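Local coordinates for protein inositol-1,4,5-trisphosphate 5-phosphatase 1 (Schizosaccharomyces pombe, PDB 1I9Z) that hydrolyses the 5-phosphate of soluble and lipid inositol phosphates through its catalytic 5-phosphatase domain, the part of the longer protein held here, at residues Ser31-Gly36 / Ser304-Ile309; Phe62-Gln67 / Thr164-Ala169; Val111-Met116 / Gly147-Arg152. All blocks are in the same frame, centred on the assembly; numbering follows the deposited sequence.

In the fold
All three contacts are buried, but they run from the active-site end of the DNase I-like sandwich into its apolar interior. Interaction 1 stays within one sheet and its connecting loop, joining strand 20-33 to the start of strand 309-320 with hydrogen bonds, stacked flat groups and ordered waters. Interactions 2 and 3 instead bridge the two sheets. Interaction 2 shares the metal end with interaction 1, including one calcium-bound water, and pairs a carboxylate with an imidazole. Interaction 3, between the neighbours of the strands used in interaction 2, is joined by van der Waals packing. Backbone bonds tie 62-67 to both 31-36 and 111-116, and 164-169 to 147-152.

Interaction 1. Residues Ser31-Gly36 / Ser304-Ile309; sequences SYNLNG and SDHRPI
Asn-33 and His-306 are laid flat on each other by their first torsions: the asparagine CG stands trans to N (chi1 178°), whereas the imidazole leans back beside its own N, opposite the carbonyl carbon (chi1 -68°). Amide and ring planes differ by only 8°. Asn-33 CB sits over the ring centre as a CH-pi contact, 3.6 Å from the His-306 centroid. The polar ends of the stack are held by other residues, Asn-33 ND2 by Asp-207 and Glu-64, His-306 ND1 by Asp-283. One residue earlier on the strand, the Tyr-32 ring is sandwiched: Pro-308 CB lies over one face, 3.5 Å from Tyr-32 CG, and Leu-34 CD2 over the opposite one. At the ring's edge Tyr-32 OH meets a water at 2.7 Å, which also accepts from Ser-304 N.

Both pairs follow on from the antiparallel hydrogen-bonded pair Ser-31 and Ile-309, where strands 20-33 and 309-320 lie side by side in one sheet of the DNase I-like sandwich. Past strand 20-33 and ahead of strand 309-320, both chains turn. Ser-304 OG donates to Asn-33 O at 2.7 Å, from a position tilted out of the carbonyl plane, and accepts from His-306 N, making an ST turn. Asn-33 OD1 takes Asn-35 N in an Asx turn (3.0 Å). A calcium-bound water lies 2.8 Å from both Asn-33 OD1 and Asp-305 OD1 and can donate to them. The Asn-35 amide stacks on the Asp-305 carboxylate, with Asn-35 CB 3.4 Å from Asp-305 OD1; Asp-305 touches the bound inositol bisphosphate.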
# COMPACT_ATOMS: atom_id res chain seq x y z
N SER A 31 6.19 2.83 5.17
CA SER A 31 5.43 3.95 5.70
C SER A 31 6.13 4.62 6.89
O SER A 31 6.67 3.93 7.80
CB SER A 31 4.01 3.49 6.12
OG SER A 31 3.21 4.62 6.30
N TYR A 32 6.10 5.96 6.93
CA TYR A 32 6.72 6.69 8.02
C TYR A 32 6.09 8.04 8.30
O TYR A 32 6.07 8.90 7.42
CB TYR A 32 8.22 6.88 7.68
CG TYR A 32 9.18 7.19 8.83
CD1 TYR A 32 8.76 7.30 10.17
CD2 TYR A 32 10.56 7.32 8.57
CE1 TYR A 32 9.73 7.54 11.22
CE2 TYR A 32 11.47 7.56 9.57
CZ TYR A 32 11.06 7.67 10.88
OH TYR A 32 11.99 7.96 11.88
N ASN A 33 5.50 8.21 9.49
CA ASN A 33 5.00 9.52 9.91
C ASN A 33 6.27 10.15 10.53
O ASN A 33 6.74 9.74 11.60
CB ASN A 33 3.93 9.43 11.03
CG ASN A 33 3.50 10.78 11.46
OD1 ASN A 33 4.34 11.67 11.68
ND2 ASN A 33 2.17 11.00 11.62
N LEU A 34 6.79 11.15 9.83
CA LEU A 34 8.05 11.85 10.18
C LEU A 34 8.05 12.88 11.27
O LEU A 34 9.14 13.28 11.73
CB LEU A 34 8.51 12.61 8.91
CG LEU A 34 8.70 11.66 7.75
CD1 LEU A 34 8.78 12.59 6.46
CD2 LEU A 34 10.04 10.86 7.89
N ASN A 35 6.86 13.35 11.67
CA ASN A 35 6.79 14.41 12.66
C ASN A 35 7.64 15.63 12.21
O ASN A 35 8.26 16.32 13.06
CB ASN A 35 7.28 13.91 14.02
CG ASN A 35 6.91 14.83 15.15
OD1 ASN A 35 5.84 15.45 15.18
ND2 ASN A 35 7.84 14.96 16.11
N GLY A 36 7.72 15.81 10.89
CA GLY A 36 8.44 16.95 10.32
C GLY A 36 9.96 16.85 10.40
O GLY A 36 10.63 17.86 10.15
N SER A 304 11.59 10.33 14.77
CA SER A 304 10.22 10.82 14.94
C SER A 304 9.57 10.26 16.21
O SER A 304 10.20 9.47 16.94
CB SER A 304 9.41 10.35 13.68
OG SER A 304 8.00 10.65 13.82
N ASP A 305 8.34 10.72 16.51
CA ASP A 305 7.63 10.15 17.65
C ASP A 305 6.88 8.88 17.18
O ASP A 305 6.25 8.19 17.97
CB ASP A 305 6.68 11.17 18.29
CG ASP A 305 5.73 11.82 17.29
OD1 ASP A 305 5.78 11.61 16.05
OD2 ASP A 305 4.91 12.56 17.83
N HIS A 306 6.97 8.55 15.89
CA HIS A 306 6.45 7.26 15.40
C HIS A 306 7.61 6.41 14.92
O HIS A 306 8.64 6.94 14.47
CB HIS A 306 5.58 7.38 14.14
CG HIS A 306 4.28 8.06 14.37
ND1 HIS A 306 3.06 7.46 14.08
CD2 HIS A 306 4.00 9.32 14.76
CE1 HIS A 306 2.09 8.35 14.29
NE2 HIS A 306 2.64 9.49 14.70
N ARG A 307 7.46 5.08 14.99
CA ARG A 307 8.44 4.20 14.30
C ARG A 307 7.93 3.95 12.92
O ARG A 307 6.70 3.94 12.71
CB ARG A 307 8.53 2.81 14.92
CG ARG A 307 9.06 2.84 16.34
CD ARG A 307 10.70 2.80 16.31
NE ARG A 307 11.08 2.87 17.71
CZ ARG A 307 11.30 3.98 18.40
NH1 ARG A 307 11.27 5.21 17.85
NH2 ARG A 307 11.34 3.88 19.75
N PRO A 308 8.83 3.80 11.93
CA PRO A 308 8.47 3.52 10.56
C PRO A 308 8.11 2.02 10.50
O PRO A 308 8.50 1.23 11.42
CB PRO A 308 9.76 3.83 9.73
CG PRO A 308 10.88 3.66 10.73
CD PRO A 308 10.30 3.88 12.14
N ILE A 309 7.35 1.63 9.47
CA ILE A 309 6.98 0.21 9.30
C ILE A 309 7.13 -0.18 7.82
O ILE A 309 7.36 0.69 6.94
CB ILE A 309 5.49 -0.05 9.69
CG1 ILE A 309 4.56 0.84 8.87
CG2 ILE A 309 5.29 0.24 11.17
CD1 ILE A 309 3.03 0.43 8.95
O HOH W 1 11.18 7.42 14.35
O HOH W 2 5.41 5.78 11.08
O HOH W 3 4.03 12.72 14.22
O HOH W 4 5.04 15.85 18.25

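Interaction 2. Residues Phe62-Gln67 / Thr164-Ala169; sequences FQEIVQ and TSHLAA. With CA (calcium ion), chain B.
His-166 reaches from strand 158-166 across to Gln-63, the last residue of strand 57-63 in the facing sheet, and to Glu-64 just past it. Its side chain leaves the backbone with CG trans to N (chi1 -166°), which sends the ring along the seam between the two sheets toward the metal. His-166 CB starts the contact against the aliphatic part of glutamine, 4.0 Å from Gln-63 CG. The ring carbons follow: CG lies about equally near Gln-63 CB and CG, and His-166 CD2 comes to 3.8 Å from Gln-63 CB while also approaching the CG of Glu-64. At the tip, His-166 CE1 approaches Glu-64 OE2, and His-166 NE2 rests 3.6 Å from Glu-64 CG and points its N-H at the carboxylate. That bond, His-166 NE2 to Glu-64 OE2, is weak at 3.4 Å (angle 152°). The carboxylate arrives at the edge of the imidazole, near its plane, and the two planes are only 14° apart. Gln-63 CG packs 3.6 Å from Ser-165 O, farther from the metal.

The contact spans the interior of the two-sheet DNase I-like sandwich where both strands run out into the catalytic site; just past the second, Ala-169 lines the inositol bisphosphate pocket. Glu-64 OE2 is a calcium ligand at 2.8 Å, and four waters bind the ion as well; the calcium probably occupies the place of the magnesium cofactor. Leu-68 N donates to Glu-64 OE1, which itself lies 2.9 Å from the calcium. OE2 is shared by the cation, Asn-33 ND2 and, weakly, His-166; with Leu-68 N on OE1 this probably holds the carboxylate's rotation and makes His-166 a second-shell neighbour of the metal.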
# COMPACT_ATOMS: atom_id res chain seq x y z
N PHE A 62 5.04 8.80 3.11
CA PHE A 62 5.40 9.62 4.26
C PHE A 62 4.22 10.43 4.74
O PHE A 62 3.33 10.82 3.90
CB PHE A 62 6.51 10.67 3.89
CG PHE A 62 7.83 10.05 3.58
CD1 PHE A 62 8.28 10.01 2.28
CD2 PHE A 62 8.62 9.53 4.59
CE1 PHE A 62 9.58 9.43 1.98
CE2 PHE A 62 9.92 8.94 4.31
CZ PHE A 62 10.38 8.91 3.00
N GLN A 63 4.14 10.62 6.07
CA GLN A 63 3.17 11.55 6.65
C GLN A 63 3.97 12.62 7.42
O GLN A 63 5.09 12.36 7.91
CB GLN A 63 2.15 10.89 7.54
CG GLN A 63 1.41 9.71 6.77
CD GLN A 63 2.25 8.45 6.80
OE1 GLN A 63 2.89 8.16 7.83
NE2 GLN A 63 2.21 7.66 5.72
N GLU A 64 3.37 13.79 7.56
CA GLU A 64 4.01 14.93 8.25
C GLU A 64 5.40 15.32 7.72
O GLU A 64 6.35 15.51 8.52
CB GLU A 64 4.07 14.74 9.78
CG GLU A 64 2.66 14.48 10.33
CD GLU A 64 2.56 14.67 11.82
OE1 GLU A 64 3.27 15.57 12.35
OE2 GLU A 64 1.72 14.02 12.45
N ILE A 65 5.53 15.44 6.42
CA ILE A 65 6.82 15.91 5.84
C ILE A 65 7.07 17.28 6.51
O ILE A 65 8.22 17.69 6.77
CB ILE A 65 6.74 16.01 4.30
CG1 ILE A 65 6.87 14.58 3.75
CG2 ILE A 65 7.92 17.00 3.73
CD1 ILE A 65 6.72 14.47 2.28
N VAL A 66 5.98 17.96 6.83
CA VAL A 66 6.04 19.18 7.63
C VAL A 66 5.22 18.80 8.89
O VAL A 66 4.10 18.29 8.79
CB VAL A 66 5.39 20.37 6.94
CG1 VAL A 66 5.45 21.59 7.91
CG2 VAL A 66 6.15 20.69 5.68
N GLN A 67 5.82 18.99 10.05
CA GLN A 67 5.16 18.66 11.32
C GLN A 67 3.83 19.40 11.47
O GLN A 67 3.75 20.61 11.24
CB GLN A 67 6.10 19.02 12.49
CG GLN A 67 5.43 19.12 13.83
CD GLN A 67 6.36 18.94 15.01
OE1 GLN A 67 7.38 19.61 15.12
NE2 GLN A 67 6.01 18.03 15.91
N THR A 164 -1.44 5.96 0.08
CA THR A 164 -1.01 6.24 1.45
C THR A 164 -1.92 7.34 2.02
O THR A 164 -2.46 8.17 1.28
CB THR A 164 0.51 6.66 1.55
OG1 THR A 164 0.87 6.63 2.93
CG2 THR A 164 0.71 8.12 1.01
N SER A 165 -2.17 7.36 3.33
CA SER A 165 -3.05 8.35 3.95
C SER A 165 -2.61 8.75 5.33
O SER A 165 -1.75 8.07 5.97
CB SER A 165 -4.47 7.74 4.17
OG SER A 165 -4.92 7.37 2.90
N HIS A 166 -3.21 9.84 5.78
CA HIS A 166 -3.02 10.31 7.16
C HIS A 166 -4.42 10.65 7.54
O HIS A 166 -5.01 11.61 6.97
CB HIS A 166 -2.14 11.56 7.15
CG HIS A 166 -1.60 11.94 8.49
ND1 HIS A 166 -1.98 11.35 9.69
CD2 HIS A 166 -0.74 12.94 8.82
CE1 HIS A 166 -1.39 11.98 10.70
NE2 HIS A 166 -0.63 12.93 10.19
N LEU A 167 -5.02 9.86 8.46
CA LEU A 167 -6.41 10.10 8.85
C LEU A 167 -6.60 10.87 10.13
O LEU A 167 -5.62 11.21 10.87
CB LEU A 167 -7.18 8.75 8.89
CG LEU A 167 -6.99 7.81 7.71
CD1 LEU A 167 -7.89 6.53 7.91
CD2 LEU A 167 -7.32 8.57 6.31
N ALA A 168 -7.86 11.19 10.44
CA ALA A 168 -8.12 12.07 11.61
C ALA A 168 -7.45 11.65 12.90
O ALA A 168 -7.54 10.47 13.25
CB ALA A 168 -9.60 12.20 11.86
N ALA A 169 -6.85 12.61 13.62
CA ALA A 169 -6.15 12.28 14.88
C ALA A 169 -7.16 12.37 16.00
O ALA A 169 -8.21 13.01 15.85
CB ALA A 169 -5.02 13.29 15.15
CA CA B . 2.83 14.46 15.02
O HOH W 5 0.62 14.64 14.68
O HOH W 6 2.48 17.19 15.62
O HOH W 7 2.89 14.07 17.19
O HOH W 3 4.03 12.72 14.22

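Interaction 3. Residues Val111-Met116 / Gly147-Arg152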
# COMPACT_ATOMS: atom_id res chain seq x y z
N VAL A 111 -0.48 18.15 1.11
CA VAL A 111 0.06 18.80 2.27
C VAL A 111 1.30 18.02 2.77
O VAL A 111 2.27 17.94 2.06
CB VAL A 111 -0.91 18.98 3.40
CG1 VAL A 111 -0.25 19.86 4.49
CG2 VAL A 111 -2.23 19.65 2.86
N GLY A 112 1.29 17.45 3.97
CA GLY A 112 2.47 16.73 4.41
C GLY A 112 2.53 15.22 4.12
O GLY A 112 3.48 14.50 4.52
N THR A 113 1.52 14.74 3.43
CA THR A 113 1.46 13.34 3.05
C THR A 113 2.02 13.17 1.65
O THR A 113 1.64 13.96 0.77
CB THR A 113 -0.03 12.87 3.10
OG1 THR A 113 -0.51 13.08 4.43
CG2 THR A 113 -0.14 11.39 2.68
N ALA A 114 2.95 12.21 1.45
CA ALA A 114 3.48 12.00 0.10
C ALA A 114 3.66 10.52 -0.22
O ALA A 114 3.90 9.68 0.67
CB ALA A 114 4.83 12.75 -0.08
N LEU A 115 3.56 10.20 -1.49
CA LEU A 115 3.72 8.82 -1.96
C LEU A 115 4.73 8.87 -3.10
O LEU A 115 4.63 9.71 -4.00
CB LEU A 115 2.36 8.26 -2.52
CG LEU A 115 2.41 6.79 -2.95
CD1 LEU A 115 2.66 5.87 -1.66
CD2 LEU A 115 1.05 6.42 -3.68
N MET A 116 5.73 8.00 -3.05
CA MET A 116 6.67 7.99 -4.15
C MET A 116 6.95 6.54 -4.47
O MET A 116 7.09 5.68 -3.55
CB MET A 116 7.97 8.74 -3.76
CG MET A 116 8.58 8.22 -2.49
SD MET A 116 9.96 9.36 -1.88
CE MET A 116 9.16 10.71 -1.33
N GLY A 147 -5.58 13.42 4.64
CA GLY A 147 -6.01 12.96 3.33
C GLY A 147 -5.23 11.82 2.77
O GLY A 147 -4.48 11.12 3.49
N ALA A 148 -5.37 11.63 1.47
CA ALA A 148 -4.71 10.52 0.79
C ALA A 148 -4.03 10.87 -0.49
O ALA A 148 -4.46 11.81 -1.18
CB ALA A 148 -5.77 9.40 0.47
N VAL A 149 -2.97 10.12 -0.80
CA VAL A 149 -2.26 10.28 -2.09
C VAL A 149 -2.23 8.89 -2.71
O VAL A 149 -1.89 7.90 -2.02
CB VAL A 149 -0.80 10.76 -1.88
CG1 VAL A 149 -0.08 10.87 -3.25
CG2 VAL A 149 -0.84 12.13 -1.18
N ALA A 150 -2.59 8.79 -3.98
CA ALA A 150 -2.62 7.51 -4.66
C ALA A 150 -1.97 7.50 -6.07
O ALA A 150 -2.05 8.50 -6.83
CB ALA A 150 -4.13 7.00 -4.74
N ILE A 151 -1.27 6.41 -6.36
CA ILE A 151 -0.69 6.19 -7.68
C ILE A 151 -1.03 4.73 -8.10
O ILE A 151 -0.88 3.80 -7.30
CB ILE A 151 0.84 6.39 -7.63
CG1 ILE A 151 1.12 7.89 -7.32
CG2 ILE A 151 1.43 5.97 -8.99
CD1 ILE A 151 2.63 8.15 -6.80
N ARG A 152 -1.48 4.56 -9.34
CA ARG A 152 -1.82 3.25 -9.87
C ARG A 152 -1.08 3.09 -11.20
O ARG A 152 -0.56 4.05 -11.80
CB ARG A 152 -3.34 3.12 -10.05
CG ARG A 152 -4.01 4.08 -11.17
CD ARG A 152 -3.81 3.60 -12.63
NE ARG A 152 -4.38 2.25 -12.81
CZ ARG A 152 -4.07 1.40 -13.80
NH1 ARG A 152 -4.64 0.18 -13.79
NH2 ARG A 152 -3.23 1.74 -14.79
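Leu-115 and Val-149 form the tight part of this contact, where strand 113-120 of one sheet lies against strand 147-155 of the other. The axes of 113-116 and 147-152 pass 6.6 Å apart and run parallel within 11°; side chains from each fill the space between the sheets. Val-149 CG1 is pressed to 3.6 Å from Leu-115 CB. The leucine then extends with CG trans to its N (chi1 -176°), carrying CD2 onto the opposite backbone, 3.5 Å from Ile-151 N. The leucine and isoleucine side chains pass one another, and Leu-115 CD2 meets Ile-151 CD1 at 3.9 Å. Val-134 and Val-130, from the strand next to 147-155, and Val-59, beside Leu-115, extend this apolar layer.

Toward the start of both strands the fit slackens. The second valine branch, Val-149 CG2, still sits 3.6 Å from Thr-113 O, but its methyl neighbour Thr-113 CG2 is 4.0 Å away. Farther on, Thr-113 CG2 only grazes Gly-147 O at 4.4 Å. Thr-113 also touches Thr-164 and His-166, which link this end to the active-site side of the sandwich. An alanine at Val-149 would lack both branches, and would probably leave a gap between the sheets, with Leu-115 CB and Thr-113 CG2 each losing a neighbour.

Several backbone groups pair within their own sheets, as Met-116 with Val-60 and Gly-147 with His-166. What joins the two layers here is van der Waals packing of methyls and methylenes on each other and on backbone, with no polar bond between the two segments, a contact that rests on shape rather than on direction or charge.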